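Local coordinates for protein nucleoporin 53 (PDB 3P3D) that probably serves as a structural constituent of the nuclear pore complex and is represented here by its RNA-recognition-motif (RRM) domain, at residues 9-14 and 94-99; 13-18 and 63-68; 33-38 and 56-61. All blocks are in the same frame, centred on the assembly; numbering follows the deposited sequence.

Contacts 1 and 2 lie within one antiparallel sheet of the RRM domain, strand order 60-61, 64-68, 9-13, 89-95, 85-86, and contact 3 packs loops beside its 60-61 edge. Contact 1 pairs strand 9-13 with the end of strand 89-95; contact 2 continues from the end of strand 9-13, sharing F13 and G14, and joins it to strand 64-68. With centres about 10 Å apart, they fix the two edges of the central strand 9-13. Contact 3 is nested along the chain inside the loops closed by both others; its centre is about 11 Å from that of contact 2 and about 13 Å from that of contact 1. T68 links contact 2 to L34 and E35 of contact 3.

Contact 1 (9-14 and 94-99); sequences AILVFG and IPYTKD
L11 and I94 face each other as an antiparallel hydrogen-bonded pair, and each backbone donor meets the other residue's carbonyl. L11 N reaches I94 O at 2.8 Å, while I94 N reaches L11 O at 3.1 Å. Two residues further along each chain, Y96 N bonds A9 O at 3.1 Å; its N-H points well at the oxygen (168°), yet the donor sits 45° above the carbonyl plane, consistent with the chain leaving the strand here. I94 O also receives a CA-H contact from I10 CA at 3.3 Å. The I10 N is satisfied elsewhere, by I67 of strand 64-68. Side chains fill in beside these bonds: A9 CB meets Y96 CB at 3.7 Å, L11 CD2 lies at the edge of the Y96 ring, and I94 CG1 touches both L11 CB and F13 CE2. With CG anti to the backbone N (chi1 160°), the Y96 ring turns away from 9-14 while its CB stays on A9, and the ring forms a cation-pi contact with K66. Just beyond, T97 OG1 caps A100 N as the N-cap of helix 98-104. This is the pairing of the first and last long strands in an RRM fold, here followed directly by a C-terminal helix.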
ATOM      1  N   ALA A   9      -3.707   6.021  -6.097  1.00 35.91           N
ATOM      2  CA  ALA A   9      -3.459   4.755  -5.419  1.00 35.19           C
ATOM      3  C   ALA A   9      -2.108   4.227  -5.827  1.00 34.70           C
ATOM      4  O   ALA A   9      -1.580   4.571  -6.883  1.00 33.86           O
ATOM      5  CB  ALA A   9      -4.534   3.727  -5.748  1.00 34.60           C
ATOM      6  N   ILE A  10      -1.567   3.370  -4.970  1.00 34.35           N
ATOM      7  CA  ILE A  10      -0.301   2.729  -5.228  1.00 34.04           C
ATOM      8  C   ILE A  10      -0.512   1.266  -4.978  1.00 34.59           C
ATOM      9  O   ILE A  10      -1.450   0.882  -4.245  1.00 34.99           O
ATOM     10  CB  ILE A  10       0.840   3.303  -4.299  1.00 33.54           C
ATOM     11  CG1 ILE A  10       0.577   3.021  -2.820  1.00 33.15           C
ATOM     12  CG2 ILE A  10       1.019   4.804  -4.520  1.00 31.90           C
ATOM     13  CD1 ILE A  10       1.627   3.565  -1.869  1.00 32.05           C
ATOM     14  N   LEU A  11       0.353   0.455  -5.577  1.00 35.19           N
ATOM     15  CA  LEU A  11       0.540  -0.930  -5.151  1.00 35.75           C
ATOM     16  C   LEU A  11       1.821  -1.113  -4.313  1.00 36.21           C
ATOM     17  O   LEU A  11       2.897  -0.791  -4.788  1.00 36.34           O
ATOM     18  CB  LEU A  11       0.591  -1.803  -6.375  1.00 35.73           C
ATOM     19  CG  LEU A  11      -0.738  -1.835  -7.145  1.00 35.60           C
ATOM     20  CD1 LEU A  11      -0.535  -2.423  -8.519  1.00 35.47           C
ATOM     21  CD2 LEU A  11      -1.779  -2.611  -6.368  1.00 35.04           C
ATOM     22  N   VAL A  12       1.710  -1.594  -3.071  1.00 37.16           N
ATOM     23  CA  VAL A  12       2.898  -1.955  -2.278  1.00 37.97           C
ATOM     24  C   VAL A  12       3.046  -3.463  -2.277  1.00 38.11           C
ATOM     25  O   VAL A  12       2.069  -4.182  -2.157  1.00 38.51           O
ATOM     26  CB  VAL A  12       2.901  -1.387  -0.814  1.00 38.14           C
ATOM     27  CG1 VAL A  12       2.642   0.107  -0.798  1.00 37.34           C
ATOM     28  CG2 VAL A  12       1.885  -2.068   0.037  1.00 40.83           C
ATOM     29  N   PHE A  13       4.273  -3.950  -2.411  1.00 38.65           N
ATOM     30  CA  PHE A  13       4.484  -5.385  -2.607  1.00 38.53           C
ATOM     31  C   PHE A  13       5.845  -5.890  -2.147  1.00 39.88           C
ATOM     32  O   PHE A  13       6.772  -5.116  -1.958  1.00 40.45           O
ATOM     33  CB  PHE A  13       4.284  -5.736  -4.100  1.00 37.92           C
ATOM     34  CG  PHE A  13       5.293  -5.089  -5.043  1.00 33.62           C
ATOM     35  CD1 PHE A  13       6.480  -5.721  -5.345  1.00 30.55           C
ATOM     36  CD2 PHE A  13       5.040  -3.867  -5.635  1.00 31.50           C
ATOM     37  CE1 PHE A  13       7.396  -5.148  -6.191  1.00 29.77           C
ATOM     38  CE2 PHE A  13       5.973  -3.282  -6.512  1.00 31.31           C
ATOM     39  CZ  PHE A  13       7.140  -3.918  -6.783  1.00 30.12           C
ATOM     40  N   GLY A  14       5.943  -7.212  -2.011  1.00 41.67           N
ATOM     41  CA  GLY A  14       7.199  -7.920  -1.761  1.00 42.39           C
ATOM     42  C   GLY A  14       7.437  -8.335  -0.313  1.00 43.26           C
ATOM     43  O   GLY A  14       8.518  -8.800   0.028  1.00 42.82           O
ATOM     44  N   ILE A  94       4.694   1.037  -6.582  1.00 38.28           N
ATOM     45  CA  ILE A  94       4.454   1.541  -7.945  1.00 38.78           C
ATOM     46  C   ILE A  94       3.079   2.156  -7.996  1.00 39.20           C
ATOM     47  O   ILE A  94       2.237   1.820  -7.162  1.00 39.16           O
ATOM     48  CB  ILE A  94       4.550   0.426  -9.047  1.00 38.43           C
ATOM     49  CG1 ILE A  94       3.639  -0.769  -8.746  1.00 38.36           C
ATOM     50  CG2 ILE A  94       5.962  -0.068  -9.202  1.00 38.86           C
ATOM     51  CD1 ILE A  94       3.429  -1.676  -9.960  1.00 38.34           C
ATOM     52  N   PRO A  95       2.836   3.046  -8.980  1.00 40.26           N
ATOM     53  CA  PRO A  95       1.490   3.533  -9.181  1.00 40.94           C
ATOM     54  C   PRO A  95       0.544   2.370  -9.479  1.00 41.87           C
ATOM     55  O   PRO A  95       0.901   1.459 -10.235  1.00 41.98           O
ATOM     56  CB  PRO A  95       1.633   4.415 -10.412  1.00 41.06           C
ATOM     57  CG  PRO A  95       3.092   4.680 -10.543  1.00 40.82           C
ATOM     58  CD  PRO A  95       3.709   3.448 -10.095  1.00 40.50           C
ATOM     59  N   TYR A  96      -0.637   2.392  -8.877  1.00 42.88           N
ATOM     60  CA  TYR A  96      -1.683   1.445  -9.221  1.00 44.86           C
ATOM     61  C   TYR A  96      -2.102   1.556 -10.695  1.00 45.32           C
ATOM     62  O   TYR A  96      -2.177   2.658 -11.238  1.00 45.66           O
ATOM     63  CB  TYR A  96      -2.907   1.698  -8.341  1.00 45.50           C
ATOM     64  CG  TYR A  96      -4.201   1.136  -8.899  1.00 48.08           C
ATOM     65  CD1 TYR A  96      -4.531  -0.196  -8.712  1.00 48.93           C
ATOM     66  CD2 TYR A  96      -5.101   1.952  -9.612  1.00 51.34           C
ATOM     67  CE1 TYR A  96      -5.704  -0.718  -9.209  1.00 51.36           C
ATOM     68  CE2 TYR A  96      -6.292   1.431 -10.124  1.00 51.43           C
ATOM     69  CZ  TYR A  96      -6.586   0.093  -9.908  1.00 52.13           C
ATOM     70  OH  TYR A  96      -7.753  -0.462 -10.383  1.00 54.68           O
ATOM     71  N   THR A  97      -2.344   0.415 -11.331  1.00 46.13           N
ATOM     72  CA  THR A  97      -3.034   0.357 -12.633  1.00 46.87           C
ATOM     73  C   THR A  97      -3.984  -0.827 -12.612  1.00 47.66           C
ATOM     74  O   THR A  97      -3.669  -1.854 -11.996  1.00 47.67           O
ATOM     75  CB  THR A  97      -2.084   0.147 -13.837  1.00 46.79           C
ATOM     76  OG1 THR A  97      -1.494  -1.165 -13.767  1.00 47.77           O
ATOM     77  CG2 THR A  97      -1.008   1.215 -13.912  1.00 45.69           C
ATOM     78  N   LYS A  98      -5.131  -0.685 -13.292  1.00 49.04           N
ATOM     79  CA  LYS A  98      -6.141  -1.753 -13.397  1.00 49.83           C
ATOM     80  C   LYS A  98      -5.523  -2.994 -13.973  1.00 50.40           C
ATOM     81  O   LYS A  98      -5.757  -4.077 -13.479  1.00 50.65           O
ATOM     82  CB  LYS A  98      -7.324  -1.336 -14.293  1.00 50.28           C
ATOM     83  N   ASP A  99      -4.711  -2.825 -15.010  1.00 51.68           N
ATOM     84  CA  ASP A  99      -4.083  -3.958 -15.686  1.00 52.99           C
ATOM     85  C   ASP A  99      -3.296  -4.851 -14.717  1.00 52.74           C
ATOM     86  O   ASP A  99      -3.453  -6.080 -14.721  1.00 52.55           O
ATOM     87  CB  ASP A  99      -3.184  -3.446 -16.821  1.00 53.99           C
ATOM     88  CG  ASP A  99      -2.396  -4.563 -17.514  1.00 57.26           C
ATOM     89  OD1 ASP A  99      -3.022  -5.585 -17.906  1.00 60.35           O
ATOM     90  OD2 ASP A  99      -1.148  -4.403 -17.665  1.00 60.71           O
TER

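Contact 2 (13-18 and 63-68); sequences FGYPET and SWTKIT
F13 and W64 form an antiparallel non-hydrogen-bonded pair with their CA atoms 4.1 Å apart, the one beta bridge between the segments. Beyond it G14 N donates to S63 O at 2.9 Å. The same oxygen lies 3.1 Å from F13 CA in a CA-H...O contact, so S63 O takes one N-H bond and a weaker CA-H contact from neighbouring residues. G14 has a positive phi (101°), at which a CB would collide with the carbonyl O of F13; the turn out of the strand is thus made where a side chain would not fit.

S63 makes a second tie through its side chain: OG donates to Y15 O at 2.6 Å. S63 also sits over one face of the Y15 ring, its CA in a CH-pi contact 4.1 Å from the centroid and 17° off the normal. With CG placed between the backbone N and the carbonyl carbon (chi1 51°), the ring reaches obliquely across S63 and W64 and carries its hydroxyl to T65. There Y15 OH and T65 OG1 share a hydrogen bond of 2.6 Å, T65 OG1 lying at the ring edge near its plane. This bond gives the hydroxyl of a buried tyrosine a polar partner. On the sheet face that bears F13 and W64, the two CB atoms touch at 3.8 Å.

The two sides of the sheet have different cover. W64 packs against V101 and L104 of helix 98-104, whereas Y15 rests on A20 and V23 of helix 20-27, so this contact joins the end of strand 9-13 and the start of strand 64-68 to both helices.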
ATOM      1  N   PHE A  13       4.273  -3.950  -2.411  1.00 38.65           N
ATOM      2  CA  PHE A  13       4.484  -5.385  -2.607  1.00 38.53           C
ATOM      3  C   PHE A  13       5.845  -5.890  -2.147  1.00 39.88           C
ATOM      4  O   PHE A  13       6.772  -5.116  -1.958  1.00 40.45           O
ATOM      5  CB  PHE A  13       4.284  -5.736  -4.100  1.00 37.92           C
ATOM      6  CG  PHE A  13       5.293  -5.089  -5.043  1.00 33.62           C
ATOM      7  CD1 PHE A  13       6.480  -5.721  -5.345  1.00 30.55           C
ATOM      8  CD2 PHE A  13       5.040  -3.867  -5.635  1.00 31.50           C
ATOM      9  CE1 PHE A  13       7.396  -5.148  -6.191  1.00 29.77           C
ATOM     10  CE2 PHE A  13       5.973  -3.282  -6.512  1.00 31.31           C
ATOM     11  CZ  PHE A  13       7.140  -3.918  -6.783  1.00 30.12           C
ATOM     12  N   GLY A  14       5.943  -7.212  -2.011  1.00 41.67           N
ATOM     13  CA  GLY A  14       7.199  -7.920  -1.761  1.00 42.39           C
ATOM     14  C   GLY A  14       7.437  -8.335  -0.313  1.00 43.26           C
ATOM     15  O   GLY A  14       8.518  -8.800   0.028  1.00 42.82           O
ATOM     16  N   TYR A  15       6.412  -8.201   0.526  1.00 44.31           N
ATOM     17  CA  TYR A  15       6.529  -8.447   1.959  1.00 45.26           C
ATOM     18  C   TYR A  15       5.959  -9.825   2.274  1.00 46.67           C
ATOM     19  O   TYR A  15       5.063 -10.299   1.554  1.00 47.16           O
ATOM     20  CB  TYR A  15       5.799  -7.361   2.761  1.00 45.22           C
ATOM     21  CG  TYR A  15       4.369  -7.115   2.315  1.00 45.12           C
ATOM     22  CD1 TYR A  15       3.330  -7.893   2.803  1.00 45.02           C
ATOM     23  CD2 TYR A  15       4.057  -6.114   1.400  1.00 43.55           C
ATOM     24  CE1 TYR A  15       2.033  -7.698   2.391  1.00 43.87           C
ATOM     25  CE2 TYR A  15       2.748  -5.910   0.983  1.00 42.22           C
ATOM     26  CZ  TYR A  15       1.750  -6.711   1.484  1.00 43.44           C
ATOM     27  OH  TYR A  15       0.445  -6.541   1.116  1.00 41.91           O
ATOM     28  N   PRO A  16       6.487 -10.496   3.323  1.00 47.50           N
ATOM     29  CA  PRO A  16       5.828 -11.723   3.772  1.00 48.13           C
ATOM     30  C   PRO A  16       4.437 -11.393   4.295  1.00 48.55           C
ATOM     31  O   PRO A  16       4.282 -10.352   4.920  1.00 48.48           O
ATOM     32  CB  PRO A  16       6.728 -12.227   4.916  1.00 48.21           C
ATOM     33  CG  PRO A  16       8.043 -11.527   4.734  1.00 48.05           C
ATOM     34  CD  PRO A  16       7.722 -10.216   4.084  1.00 47.63           C
ATOM     35  N   GLU A  17       3.450 -12.257   4.043  1.00 49.03           N
ATOM     36  CA  GLU A  17       2.066 -11.978   4.435  1.00 49.58           C
ATOM     37  C   GLU A  17       1.944 -11.680   5.946  1.00 50.04           C
ATOM     38  O   GLU A  17       1.125 -10.847   6.376  1.00 50.77           O
ATOM     39  CB  GLU A  17       1.127 -13.125   4.013  1.00 49.39           C
ATOM     40  N   THR A  18       2.780 -12.319   6.756  1.00 50.19           N
ATOM     41  CA  THR A  18       2.793 -12.051   8.189  1.00 50.21           C
ATOM     42  C   THR A  18       3.021 -10.557   8.515  1.00 49.76           C
ATOM     43  O   THR A  18       2.688 -10.101   9.609  1.00 50.04           O
ATOM     44  CB  THR A  18       3.890 -12.856   8.887  1.00 50.47           C
ATOM     45  OG1 THR A  18       3.436 -13.214  10.197  1.00 52.97           O
ATOM     46  CG2 THR A  18       5.192 -12.035   8.988  1.00 50.20           C
ATOM     47  N   SER A  63       1.448 -10.899  -0.382  1.00 51.67           N
ATOM     48  CA  SER A  63       2.570 -10.006  -0.684  1.00 50.38           C
ATOM     49  C   SER A  63       2.258  -8.752  -1.528  1.00 48.64           C
ATOM     50  O   SER A  63       3.163  -8.178  -2.125  1.00 48.42           O
ATOM     51  CB  SER A  63       3.732 -10.789  -1.318  1.00 50.37           C
ATOM     52  OG  SER A  63       4.229 -11.755  -0.411  1.00 51.56           O
ATOM     53  N   TRP A  64       1.014  -8.300  -1.574  1.00 47.12           N
ATOM     54  CA  TRP A  64       0.741  -7.013  -2.224  1.00 46.55           C
ATOM     55  C   TRP A  64      -0.571  -6.399  -1.777  1.00 45.34           C
ATOM     56  O   TRP A  64      -1.508  -7.110  -1.470  1.00 44.76           O
ATOM     57  CB  TRP A  64       0.789  -7.126  -3.763  1.00 46.58           C
ATOM     58  CG  TRP A  64      -0.380  -7.831  -4.388  1.00 48.23           C
ATOM     59  CD1 TRP A  64      -0.483  -9.173  -4.673  1.00 49.23           C
ATOM     60  CD2 TRP A  64      -1.612  -7.238  -4.812  1.00 49.54           C
ATOM     61  NE1 TRP A  64      -1.699  -9.441  -5.243  1.00 50.16           N
ATOM     62  CE2 TRP A  64      -2.414  -8.274  -5.343  1.00 50.11           C
ATOM     63  CE3 TRP A  64      -2.113  -5.927  -4.805  1.00 49.21           C
ATOM     64  CZ2 TRP A  64      -3.699  -8.043  -5.853  1.00 51.01           C
ATOM     65  CZ3 TRP A  64      -3.383  -5.696  -5.315  1.00 49.24           C
ATOM     66  CH2 TRP A  64      -4.163  -6.748  -5.831  1.00 50.81           C
ATOM     67  N   THR A  65      -0.621  -5.072  -1.718  1.00 43.92           N
ATOM     68  CA  THR A  65      -1.869  -4.383  -1.434  1.00 43.20           C
ATOM     69  C   THR A  65      -1.961  -3.146  -2.266  1.00 41.88           C
ATOM     70  O   THR A  65      -0.969  -2.495  -2.541  1.00 42.00           O
ATOM     71  CB  THR A  65      -1.994  -3.876   0.026  1.00 43.55           C
ATOM     72  OG1 THR A  65      -1.513  -4.858   0.948  1.00 45.34           O
ATOM     73  CG2 THR A  65      -3.446  -3.553   0.329  1.00 43.21           C
ATOM     74  N   LYS A  66      -3.175  -2.791  -2.620  1.00 40.55           N
ATOM     75  CA  LYS A  66      -3.422  -1.482  -3.153  1.00 39.87           C
ATOM     76  C   LYS A  66      -3.681  -0.612  -1.963  1.00 38.30           C
ATOM     77  O   LYS A  66      -4.244  -1.078  -0.968  1.00 37.62           O
ATOM     78  CB  LYS A  66      -4.609  -1.530  -4.090  1.00 40.31           C
ATOM     79  CG  LYS A  66      -5.065  -0.224  -4.691  1.00 41.80           C
ATOM     80  CD  LYS A  66      -6.319  -0.539  -5.534  1.00 45.95           C
ATOM     81  CE  LYS A  66      -7.247   0.625  -5.699  1.00 49.80           C
ATOM     82  NZ  LYS A  66      -6.622   1.573  -6.656  1.00 53.29           N
ATOM     83  N   ILE A  67      -3.215   0.635  -2.045  1.00 37.14           N
ATOM     84  CA  ILE A  67      -3.461   1.648  -1.013  1.00 35.73           C
ATOM     85  C   ILE A  67      -3.871   2.917  -1.734  1.00 35.31           C
ATOM     86  O   ILE A  67      -3.237   3.299  -2.686  1.00 34.96           O
ATOM     87  CB  ILE A  67      -2.173   1.965  -0.213  1.00 35.82           C
ATOM     88  CG1 ILE A  67      -1.613   0.715   0.469  1.00 34.57           C
ATOM     89  CG2 ILE A  67      -2.411   3.078   0.772  1.00 33.05           C
ATOM     90  CD1 ILE A  67      -0.372   1.033   1.315  1.00 35.30           C
ATOM     91  N   THR A  68      -4.906   3.583  -1.262  1.00 35.47           N
ATOM     92  CA  THR A  68      -5.430   4.734  -1.949  1.00 35.41           C
ATOM     93  C   THR A  68      -5.441   5.886  -0.968  1.00 36.68           C
ATOM     94  O   THR A  68      -6.003   5.767   0.126  1.00 36.95           O
ATOM     95  CB  THR A  68      -6.855   4.434  -2.491  1.00 35.44           C
ATOM     96  OG1 THR A  68      -6.820   3.176  -3.175  1.00 34.67           O
ATOM     97  CG2 THR A  68      -7.355   5.530  -3.483  1.00 33.28           C
TER

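Contact 3 (33-38 and 56-61); sequences ILEDFE and VPIFSG
Two loop segments of the RRM domain meet here beside the sheet edge, one after helix 20-27 and the other leading into the weakly bonded strand about 60-61. V56 carries most of the contact with L34 and E35: its CG2 lies 3.5 Å from L34 CB, 3.2 Å from E35 N and 3.4 Å from E35 CD, while its CG1 approaches L34 CD1. E35 bends at chi2 (82°), which folds the carboxylate back beside the valine methyl. Further along, I58 CG2 meets F37 CE1 at 3.7 Å, and I58 CD1 reaches F37 CD1 at 3.9 Å and D36 O at 4.0 Å. I58 CG1 rests 4.1 Å from E35 CB, so E35 has V56 and I58 against its aliphatic part. Its polar end is held by T68, whose OG1 bonds E35 OE2; the D36 carboxylate pairs with R41. With an alanine in place of E35, CG and the carboxylate are gone, and T68 OG1 would probably lose this partner while a gap would open beside V56 CG2. No hydrogen bond joins the two segments, so the join rests on apolar and van der Waals contact, while the acidic groups find their polar partners outside it.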
ATOM      1  N   ILE A  33      -5.277   7.102   4.537  1.00 39.74           N
ATOM      2  CA  ILE A  33      -5.599   6.004   3.643  1.00 40.51           C
ATOM      3  C   ILE A  33      -7.130   5.800   3.561  1.00 41.45           C
ATOM      4  O   ILE A  33      -7.824   5.869   4.575  1.00 41.75           O
ATOM      5  CB  ILE A  33      -4.840   4.723   4.073  1.00 40.21           C
ATOM      6  CG1 ILE A  33      -3.326   4.935   3.844  1.00 39.04           C
ATOM      7  CG2 ILE A  33      -5.348   3.510   3.287  1.00 39.04           C
ATOM      8  CD1 ILE A  33      -2.438   3.836   4.372  1.00 34.92           C
ATOM      9  N   LEU A  34      -7.646   5.562   2.360  1.00 42.63           N
ATOM     10  CA  LEU A  34      -9.118   5.493   2.145  1.00 44.07           C
ATOM     11  C   LEU A  34      -9.694   4.107   2.408  1.00 44.65           C
ATOM     12  O   LEU A  34     -10.781   3.987   2.956  1.00 45.33           O
ATOM     13  CB  LEU A  34      -9.521   5.913   0.728  1.00 43.96           C
ATOM     14  CG  LEU A  34      -9.420   7.389   0.346  1.00 44.36           C
ATOM     15  CD1 LEU A  34     -10.199   7.572  -0.941  1.00 45.20           C
ATOM     16  CD2 LEU A  34      -9.953   8.340   1.416  1.00 45.43           C
ATOM     17  N   GLU A  35      -8.971   3.065   2.013  1.00 45.01           N
ATOM     18  CA  GLU A  35      -9.350   1.725   2.386  1.00 45.20           C
ATOM     19  C   GLU A  35      -9.565   1.666   3.897  1.00 45.81           C
ATOM     20  O   GLU A  35      -8.882   2.374   4.656  1.00 46.05           O
ATOM     21  CB  GLU A  35      -8.269   0.721   1.977  1.00 45.14           C
ATOM     22  CG  GLU A  35      -8.188   0.410   0.496  1.00 44.62           C
ATOM     23  CD  GLU A  35      -7.404   1.430  -0.328  1.00 45.58           C
ATOM     24  OE1 GLU A  35      -6.831   2.381   0.258  1.00 46.74           O
ATOM     25  OE2 GLU A  35      -7.379   1.292  -1.577  1.00 42.73           O
ATOM     26  N   ASP A  36     -10.509   0.818   4.318  1.00 46.51           N
ATOM     27  CA  ASP A  36     -10.811   0.550   5.737  1.00 47.11           C
ATOM     28  C   ASP A  36     -10.026  -0.655   6.275  1.00 47.01           C
ATOM     29  O   ASP A  36     -10.632  -1.661   6.685  1.00 47.66           O
ATOM     30  CB  ASP A  36     -12.322   0.302   5.934  1.00 47.39           C
ATOM     31  CG  ASP A  36     -12.717   0.073   7.423  1.00 50.90           C
ATOM     32  OD1 ASP A  36     -12.011   0.565   8.356  1.00 54.22           O
ATOM     33  OD2 ASP A  36     -13.750  -0.609   7.661  1.00 53.78           O
ATOM     34  N   PHE A  37      -8.690  -0.566   6.288  1.00 46.28           N
ATOM     35  CA  PHE A  37      -7.873  -1.636   6.880  1.00 45.52           C
ATOM     36  C   PHE A  37      -8.052  -1.616   8.398  1.00 45.86           C
ATOM     37  O   PHE A  37      -8.114  -0.545   9.017  1.00 45.77           O
ATOM     38  CB  PHE A  37      -6.381  -1.496   6.530  1.00 44.91           C
ATOM     39  CG  PHE A  37      -6.089  -1.613   5.066  1.00 43.19           C
ATOM     40  CD1 PHE A  37      -6.184  -2.828   4.424  1.00 42.59           C
ATOM     41  CD2 PHE A  37      -5.730  -0.501   4.325  1.00 42.02           C
ATOM     42  CE1 PHE A  37      -5.925  -2.932   3.069  1.00 41.98           C
ATOM     43  CE2 PHE A  37      -5.466  -0.601   2.980  1.00 40.67           C
ATOM     44  CZ  PHE A  37      -5.563  -1.818   2.352  1.00 41.20           C
ATOM     45  N   GLU A  38      -8.130  -2.807   8.976  1.00 45.99           N
ATOM     46  CA  GLU A  38      -8.305  -2.981  10.406  1.00 46.58           C
ATOM     47  C   GLU A  38      -7.258  -2.213  11.219  1.00 46.50           C
ATOM     48  O   GLU A  38      -7.583  -1.582  12.205  1.00 46.12           O
ATOM     49  CB  GLU A  38      -8.271  -4.480  10.762  1.00 46.48           C
ATOM     50  N   VAL A  56     -13.474   3.183  -0.588  1.00 64.95           N
ATOM     51  CA  VAL A  56     -12.806   2.405  -1.620  1.00 64.13           C
ATOM     52  C   VAL A  56     -12.713   0.983  -1.115  1.00 63.32           C
ATOM     53  O   VAL A  56     -12.544   0.762   0.085  1.00 63.48           O
ATOM     54  CB  VAL A  56     -11.399   2.907  -1.957  1.00 63.91           C
ATOM     55  CG1 VAL A  56     -11.462   4.311  -2.513  1.00 64.27           C
ATOM     56  CG2 VAL A  56     -10.499   2.834  -0.741  1.00 64.73           C
ATOM     57  N   PRO A  57     -12.829   0.013  -2.026  1.00 62.40           N
ATOM     58  CA  PRO A  57     -12.746  -1.389  -1.645  1.00 61.90           C
ATOM     59  C   PRO A  57     -11.306  -1.863  -1.617  1.00 60.95           C
ATOM     60  O   PRO A  57     -10.466  -1.349  -2.351  1.00 61.05           O
ATOM     61  CB  PRO A  57     -13.513  -2.097  -2.763  1.00 61.98           C
ATOM     62  CG  PRO A  57     -13.255  -1.223  -3.981  1.00 62.62           C
ATOM     63  CD  PRO A  57     -12.983   0.182  -3.485  1.00 62.53           C
ATOM     64  N   ILE A  58     -11.047  -2.858  -0.782  1.00 60.10           N
ATOM     65  CA  ILE A  58      -9.708  -3.378  -0.577  1.00 59.23           C
ATOM     66  C   ILE A  58      -9.334  -4.361  -1.676  1.00 59.01           C
ATOM     67  O   ILE A  58     -10.004  -5.367  -1.865  1.00 58.87           O
ATOM     68  CB  ILE A  58      -9.611  -4.086   0.788  1.00 59.07           C
ATOM     69  CG1 ILE A  58      -9.837  -3.069   1.912  1.00 57.98           C
ATOM     70  CG2 ILE A  58      -8.280  -4.805   0.934  1.00 58.46           C
ATOM     71  CD1 ILE A  58      -9.872  -3.677   3.302  1.00 57.52           C
ATOM     72  N   PHE A  59      -8.272  -4.044  -2.408  1.00 58.67           N
ATOM     73  CA  PHE A  59      -7.639  -4.979  -3.312  1.00 58.60           C
ATOM     74  C   PHE A  59      -6.303  -5.379  -2.731  1.00 58.09           C
ATOM     75  O   PHE A  59      -5.439  -4.525  -2.506  1.00 58.39           O
ATOM     76  CB  PHE A  59      -7.425  -4.354  -4.676  1.00 58.61           C
ATOM     77  CG  PHE A  59      -8.629  -4.391  -5.534  1.00 61.26           C
ATOM     78  CD1 PHE A  59      -9.118  -5.611  -5.999  1.00 63.96           C
ATOM     79  CD2 PHE A  59      -9.292  -3.221  -5.881  1.00 64.36           C
ATOM     80  CE1 PHE A  59     -10.246  -5.670  -6.795  1.00 64.81           C
ATOM     81  CE2 PHE A  59     -10.428  -3.266  -6.691  1.00 65.87           C
ATOM     82  CZ  PHE A  59     -10.902  -4.498  -7.152  1.00 65.08           C
ATOM     83  N   SER A  60      -6.139  -6.673  -2.476  1.00 57.08           N
ATOM     84  CA  SER A  60      -4.889  -7.198  -1.951  1.00 56.60           C
ATOM     85  C   SER A  60      -4.805  -8.682  -2.238  1.00 56.70           C
ATOM     86  O   SER A  60      -5.791  -9.309  -2.627  1.00 57.20           O
ATOM     87  CB  SER A  60      -4.723  -6.917  -0.448  1.00 56.31           C
ATOM     88  OG  SER A  60      -5.648  -7.620   0.360  1.00 55.53           O
ATOM     89  N   GLY A  61      -3.607  -9.222  -2.088  1.00 56.25           N
ATOM     90  CA  GLY A  61      -3.358 -10.630  -2.272  1.00 56.14           C
ATOM     91  C   GLY A  61      -2.225 -10.958  -1.344  1.00 56.08           C
ATOM     92  O   GLY A  61      -1.956 -10.209  -0.407  1.00 56.44           O
TER